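Local coordinates for putative sulfatase yidJ (Bacteroides fragilis, PDB 2QZU), which probably hydrolyses sulfate esters as a metal-dependent arylsulfatase of the sulfatase family, although its natural substrate is not established, at residues D176-P181 / N197-E202; E202-K207 / V226-P231. One frame throughout, in Å; residues are numbered along the deposited sequence.

Contact 1 of 2, residues D176-P181 / N197-E202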
loop_
_atom_site.group_PDB
_atom_site.type_symbol
_atom_site.label_atom_id
_atom_site.label_comp_id
_atom_site.label_asym_id
_atom_site.label_seq_id
_atom_site.Cartn_x
_atom_site.Cartn_y
_atom_site.Cartn_z
ATOM N N ASP A 176 -9.548 5.239 2.121
ATOM C CA ASP A 176 -8.482 5.827 1.321
ATOM C C ASP A 176 -8.010 5.186 0.026
ATOM O O ASP A 176 -6.971 5.582 -0.504
ATOM C CB ASP A 176 -7.272 6.074 2.229
ATOM C CG ASP A 176 -7.655 6.763 3.531
ATOM O OD1 ASP A 176 -8.574 7.605 3.503
ATOM O OD2 ASP A 176 -7.042 6.475 4.581
ATOM N N TYR A 177 -8.749 4.205 -0.486
ATOM C CA TYR A 177 -8.374 3.591 -1.757
ATOM C C TYR A 177 -9.128 4.422 -2.802
ATOM O O TYR A 177 -10.222 4.061 -3.234
ATOM C CB TYR A 177 -8.817 2.126 -1.803
ATOM C CG TYR A 177 -8.348 1.415 -3.049
ATOM C CD1 TYR A 177 -7.007 1.061 -3.208
ATOM C CD2 TYR A 177 -9.231 1.156 -4.094
ATOM C CE1 TYR A 177 -6.555 0.470 -4.386
ATOM C CE2 TYR A 177 -8.793 0.565 -5.275
ATOM C CZ TYR A 177 -7.454 0.228 -5.416
ATOM O OH TYR A 177 -7.020 -0.332 -6.594
ATOM N N HIS A 178 -8.523 5.545 -3.187
ATOM C CA HIS A 178 -9.118 6.504 -4.124
ATOM C C HIS A 178 -9.590 5.992 -5.480
ATOM O O HIS A 178 -10.500 6.577 -6.077
ATOM C CB HIS A 178 -8.140 7.653 -4.364
ATOM C CG HIS A 178 -7.609 8.266 -3.108
ATOM N ND1 HIS A 178 -6.284 8.616 -2.955
ATOM C CD2 HIS A 178 -8.225 8.608 -1.952
ATOM C CE1 HIS A 178 -6.107 9.144 -1.758
ATOM N NE2 HIS A 178 -7.268 9.153 -1.128
ATOM N N LEU A 179 -8.974 4.920 -5.968
ATOM C CA LEU A 179 -9.323 4.360 -7.273
ATOM C C LEU A 179 -10.641 3.587 -7.299
ATOM O O LEU A 179 -11.183 3.314 -8.370
ATOM C CB LEU A 179 -8.188 3.464 -7.776
ATOM C CG LEU A 179 -6.817 4.138 -7.899
ATOM C CD1 LEU A 179 -5.767 3.113 -8.299
ATOM C CD2 LEU A 179 -6.888 5.263 -8.914
ATOM N N LYS A 180 -11.146 3.220 -6.125
ATOM C CA LYS A 180 -12.420 2.515 -6.025
ATOM C C LYS A 180 -13.074 2.908 -4.706
ATOM O O LYS A 180 -13.207 2.093 -3.796
ATOM C CB LYS A 180 -12.221 0.998 -6.077
ATOM C CG LYS A 180 -13.538 0.229 -6.181
ATOM C CD LYS A 180 -13.340 -1.276 -6.033
ATOM C CE LYS A 180 -14.669 -2.015 -6.150
ATOM N NZ LYS A 180 -14.540 -3.479 -5.901
ATOM N N PRO A 181 -13.496 4.177 -4.588
ATOM C CA PRO A 181 -14.135 4.697 -3.376
ATOM C C PRO A 181 -15.523 4.116 -3.154
ATOM O O PRO A 181 -16.118 3.549 -4.067
ATOM C CB PRO A 181 -14.178 6.197 -3.636
ATOM C CG PRO A 181 -14.441 6.253 -5.111
ATOM C CD PRO A 181 -13.477 5.201 -5.648
ATOM N N ASN A 197 -16.177 2.675 -9.729
ATOM C CA ASN A 197 -14.931 2.429 -10.450
ATOM C C ASN A 197 -14.491 3.711 -11.147
ATOM O O ASN A 197 -14.448 3.793 -12.373
ATOM C CB ASN A 197 -15.128 1.303 -11.473
ATOM C CG ASN A 197 -15.280 -0.065 -10.819
ATOM O OD1 ASN A 197 -15.740 -1.018 -11.447
ATOM N ND2 ASN A 197 -14.879 -0.169 -9.554
ATOM N N GLN A 198 -14.169 4.713 -10.339
ATOM C CA GLN A 198 -13.740 6.016 -10.827
ATOM C C GLN A 198 -12.980 6.694 -9.694
ATOM O O GLN A 198 -13.242 6.417 -8.525
ATOM C CB GLN A 198 -14.970 6.843 -11.222
ATOM C CG GLN A 198 -14.681 8.273 -11.638
ATOM C CD GLN A 198 -15.866 8.924 -12.333
ATOM O OE1 GLN A 198 -17.011 8.781 -11.902
ATOM N NE2 GLN A 198 -15.596 9.644 -13.417
ATOM N N TRP A 199 -12.040 7.571 -10.036
ATOM C CA TRP A 199 -11.259 8.260 -9.012
ATOM C C TRP A 199 -12.205 9.108 -8.164
ATOM O O TRP A 199 -13.063 9.806 -8.695
ATOM C CB TRP A 199 -10.179 9.132 -9.671
ATOM C CG TRP A 199 -9.110 9.625 -8.720
ATOM C CD1 TRP A 199 -8.433 8.886 -7.784
ATOM C CD2 TRP A 199 -8.565 10.947 -8.652
ATOM N NE1 TRP A 199 -7.501 9.671 -7.141
ATOM C CE2 TRP A 199 -7.562 10.941 -7.655
ATOM C CE3 TRP A 199 -8.828 12.141 -9.341
ATOM C CZ2 TRP A 199 -6.817 12.083 -7.328
ATOM C CZ3 TRP A 199 -8.086 13.279 -9.017
ATOM C CH2 TRP A 199 -7.094 13.239 -8.018
ATOM N N GLY A 200 -12.045 9.031 -6.846
ATOM C CA GLY A 200 -12.905 9.770 -5.935
ATOM C C GLY A 200 -13.289 11.181 -6.344
ATOM O O GLY A 200 -14.476 11.465 -6.520
ATOM N N PRO A 201 -12.314 12.093 -6.494
ATOM C CA PRO A 201 -12.571 13.484 -6.881
ATOM C C PRO A 201 -13.372 13.619 -8.167
ATOM O O PRO A 201 -14.142 14.562 -8.323
ATOM C CB PRO A 201 -11.167 14.071 -7.011
ATOM C CG PRO A 201 -10.403 13.307 -5.967
ATOM C CD PRO A 201 -10.880 11.890 -6.216
ATOM N N GLU A 202 -13.167 12.679 -9.087
ATOM C CA GLU A 202 -13.873 12.675 -10.364
ATOM C C GLU A 202 -15.353 12.403 -10.164
ATOM O O GLU A 202 -16.203 13.113 -10.704
ATOM C CB GLU A 202 -13.298 11.602 -11.290
ATOM C CG GLU A 202 -12.208 12.075 -12.216
ATOM C CD GLU A 202 -11.768 10.987 -13.178
ATOM O OE1 GLU A 202 -12.650 10.366 -13.810
ATOM O OE2 GLU A 202 -10.546 10.757 -13.302
#
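His178 and Trp199 meet where the loop 176-181 closes on the start of helix 200-213. His178 O accepts a hydrogen bond from Gly200 N, 3.0 Å away, with the donor in the carbonyl plane and an N-H...O angle of 151°. Trp199 CA brings a CA-H...O contact to the same oxygen. With CG anti to the backbone N (chi1 -166°), the indole comes obliquely against the loop, NE1 3.5 Å from His178 CB. That N-H is spent on Leu237 O, so tryptophan supplies both a flat apolar surface and a buried donor. Leu179 CD2 reaches CD1 of the indole at 4.1 Å, while Pro201 CD sits over one ring face. On the loop side the chain makes a type I beta turn from Tyr177 to Lys180; on the other, Trp199 is the N-cap residue of the helix, so the bond from Gly200 uses one of the amides that the first turn leaves without a helical acceptor. Pro181, compact and rigid, wedges in with CD 3.1 Å from Gln198 O and CG beside Gly200 CA. Packing is looser towards Lys180 and exposed Asn197, whose side chains run side by side in the same direction. Here the extended lysine touches Asn197 ND2 through its methylenes, CG at 3.7 Å, and makes a cation-pi contact with Tyr195.

Contact 2 of 2, residues E202-K207 / V226-P231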
loop_
_atom_site.group_PDB
_atom_site.type_symbol
_atom_site.label_atom_id
_atom_site.label_comp_id
_atom_site.label_asym_id
_atom_site.label_seq_id
_atom_site.Cartn_x
_atom_site.Cartn_y
_atom_site.Cartn_z
ATOM N N GLU A 202 -13.167 12.679 -9.087
ATOM C CA GLU A 202 -13.873 12.675 -10.364
ATOM C C GLU A 202 -15.353 12.403 -10.164
ATOM O O GLU A 202 -16.203 13.113 -10.704
ATOM C CB GLU A 202 -13.298 11.602 -11.290
ATOM C CG GLU A 202 -12.208 12.075 -12.216
ATOM C CD GLU A 202 -11.768 10.987 -13.178
ATOM O OE1 GLU A 202 -12.650 10.366 -13.810
ATOM O OE2 GLU A 202 -10.546 10.757 -13.302
ATOM N N TYR A 203 -15.652 11.362 -9.391
ATOM C CA TYR A 203 -17.030 10.979 -9.111
ATOM C C TYR A 203 -17.718 12.067 -8.295
ATOM O O TYR A 203 -18.838 12.481 -8.599
ATOM C CB TYR A 203 -17.063 9.663 -8.333
ATOM C CG TYR A 203 -18.458 9.228 -7.923
ATOM C CD1 TYR A 203 -19.380 8.773 -8.868
ATOM C CD2 TYR A 203 -18.852 9.274 -6.588
ATOM C CE1 TYR A 203 -20.663 8.376 -8.486
ATOM C CE2 TYR A 203 -20.122 8.882 -6.198
ATOM C CZ TYR A 203 -21.022 8.435 -7.144
ATOM O OH TYR A 203 -22.278 8.062 -6.739
ATOM N N GLU A 204 -17.034 12.529 -7.258
ATOM C CA GLU A 204 -17.581 13.565 -6.401
ATOM C C GLU A 204 -17.902 14.834 -7.177
ATOM O O GLU A 204 -18.957 15.433 -6.978
ATOM C CB GLU A 204 -16.609 13.837 -5.252
ATOM C CG GLU A 204 -16.615 12.703 -4.236
ATOM C CD GLU A 204 -15.305 12.545 -3.491
ATOM O OE1 GLU A 204 -14.423 13.421 -3.629
ATOM O OE2 GLU A 204 -15.162 11.537 -2.762
ATOM N N ALA A 205 -17.005 15.244 -8.067
ATOM C CA ALA A 205 -17.243 16.435 -8.869
ATOM C C ALA A 205 -18.442 16.204 -9.793
ATOM O O ALA A 205 -19.232 17.117 -10.035
ATOM C CB ALA A 205 -15.997 16.788 -9.685
ATOM N N SER A 206 -18.586 14.985 -10.309
ATOM C CA SER A 206 -19.716 14.684 -11.183
ATOM C C SER A 206 -21.035 14.771 -10.424
ATOM O O SER A 206 -22.022 15.281 -10.950
ATOM C CB SER A 206 -19.573 13.294 -11.801
ATOM O OG SER A 206 -18.522 13.281 -12.745
ATOM N N LYS A 207 -21.054 14.281 -9.186
ATOM C CA LYS A 207 -22.275 14.334 -8.388
ATOM C C LYS A 207 -22.557 15.770 -7.943
ATOM O O LYS A 207 -23.714 16.167 -7.801
ATOM C CB LYS A 207 -22.165 13.421 -7.162
ATOM C CG LYS A 207 -21.934 11.947 -7.491
ATOM C CD LYS A 207 -23.003 11.372 -8.422
ATOM C CE LYS A 207 -24.372 11.310 -7.758
ATOM N NZ LYS A 207 -25.393 10.674 -8.643
ATOM N N VAL A 226 -18.367 19.656 -0.666
ATOM C CA VAL A 226 -17.729 18.628 -1.474
ATOM C C VAL A 226 -16.413 18.379 -0.735
ATOM O O VAL A 226 -15.514 19.214 -0.756
ATOM C CB VAL A 226 -17.455 19.108 -2.918
ATOM C CG1 VAL A 226 -16.824 17.986 -3.725
ATOM C CG2 VAL A 226 -18.756 19.551 -3.572
ATOM N N SER A 227 -16.334 17.233 -0.066
ATOM C CA SER A 227 -15.175 16.854 0.734
ATOM C C SER A 227 -14.367 15.750 0.051
ATOM O O SER A 227 -14.682 14.565 0.180
ATOM C CB SER A 227 -15.662 16.390 2.112
ATOM O OG SER A 227 -14.592 15.997 2.949
HETATM N N MSE A 228 -13.320 16.148 -0.669
HETATM C CA MSE A 228 -12.477 15.196 -1.394
HETATM C C MSE A 228 -11.377 14.618 -0.516
HETATM O O MSE A 228 -10.875 15.287 0.386
HETATM C CB MSE A 228 -11.866 15.880 -2.615
HETATM C CG MSE A 228 -12.904 16.391 -3.604
HETATM SE SE MSE A 228 -12.083 17.422 -5.026
HETATM C CE MSE A 228 -13.655 17.712 -6.129
ATOM N N ASN A 229 -10.998 13.375 -0.797
ATOM C CA ASN A 229 -9.976 12.692 -0.013
ATOM C C ASN A 229 -8.550 13.038 -0.457
ATOM O O ASN A 229 -7.740 13.482 0.358
ATOM C CB ASN A 229 -10.213 11.178 -0.047
ATOM C CG ASN A 229 -9.706 10.486 1.205
ATOM O OD1 ASN A 229 -8.610 10.773 1.679
ATOM N ND2 ASN A 229 -10.502 9.570 1.745
ATOM N N PRO A 230 -8.213 12.831 -1.745
ATOM C CA PRO A 230 -6.844 13.187 -2.143
ATOM C C PRO A 230 -6.687 14.686 -1.860
ATOM O O PRO A 230 -7.670 15.419 -1.895
ATOM C CB PRO A 230 -6.831 12.897 -3.643
ATOM C CG PRO A 230 -7.869 11.810 -3.803
ATOM C CD PRO A 230 -8.973 12.266 -2.876
ATOM N N PRO A 231 -5.455 15.168 -1.621
ATOM C CA PRO A 231 -4.163 14.480 -1.606
ATOM C C PRO A 231 -3.803 13.673 -0.357
ATOM O O PRO A 231 -2.623 13.492 -0.062
ATOM C CB PRO A 231 -3.179 15.613 -1.863
ATOM C CG PRO A 231 -3.797 16.739 -1.108
ATOM C CD PRO A 231 -5.267 16.623 -1.448
HETATM O O HOH W 1 -12.064 12.096 -3.136
HETATM O O HOH W 2 -13.870 12.095 -0.572
#
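Glu204 sends its carboxylate from the helix towards the end of strand 222-228, where OE1 lies 3.3 Å from CG of Met228, a selenomethionine in this crystal. The glutamate and selenomethionine chains run past one another head to tail. Beside them the contact is apolar and light: Glu204 CB faces Val226 CG1, and the small methyl of Ala205 leaves room for the long Met228 chain, with CB 4.4 Å from CE. Two waters provide the polar link. Water 1 donates to Glu204 OE1 at 2.8 Å and accepts from Asn229 N at 2.9 Å; water 2 donates to Glu204 OE2 at 2.6 Å and to Ser227 O at 2.7 Å. The two carboxylate oxygens thus reach Ser227 O at the strand end and Asn229 N just beyond it through waters, and a glutamate suits the place because it is long enough to get there and offers two acceptors. Over these short segments, helix 202-207 runs nearly antiparallel to strand 226-228 (174°), with axes 9.1 Å apart at closest. This is helix-on-sheet packing in the alpha/beta core of the alkaline phosphatase-like sulfatase fold, the strand being an inner member of the large mixed sheet. Further out, Tyr183 OH hydrogen-bonds Glu204 OE2 and helps to fix the carboxylate, while Tyr172 and Ile130 pack against the same side chain. Backbone bonds to Met34 and Ile130 hold the strand between its neighbours, and Ser227, which points away from the helix, bonds Lys132 O through OG, to which Arg80 NH1 also hydrogen-bonds. Beyond the strand, Asn229 ND2 is held by Tyr172 OH, and the chain then turns through a cis peptide before Pro231.

Helix 200-213 serves both contacts, and Glu202 belongs to each. Contact 1 takes the helix start and ties it to a partly buried loop near the surface, where the second subunit also packs against Leu179; contact 2 takes the next turn, in the buried interior against the large sheet. Their chemistry follows their place: a direct backbone bond and ring packing join loop to helix end, whereas bridging waters join a buried carboxylate to the strand end and the residue after it. The two also touch. Asp176 OD1 lies 3.3 Å from Asn229 ND2, probably hydrogen-bonded, and Pro201 CG packs on Pro230 CD at 3.6 Å, so both the loop (Asp176) and the helix start (Pro201) lean on the chain just beyond the strand.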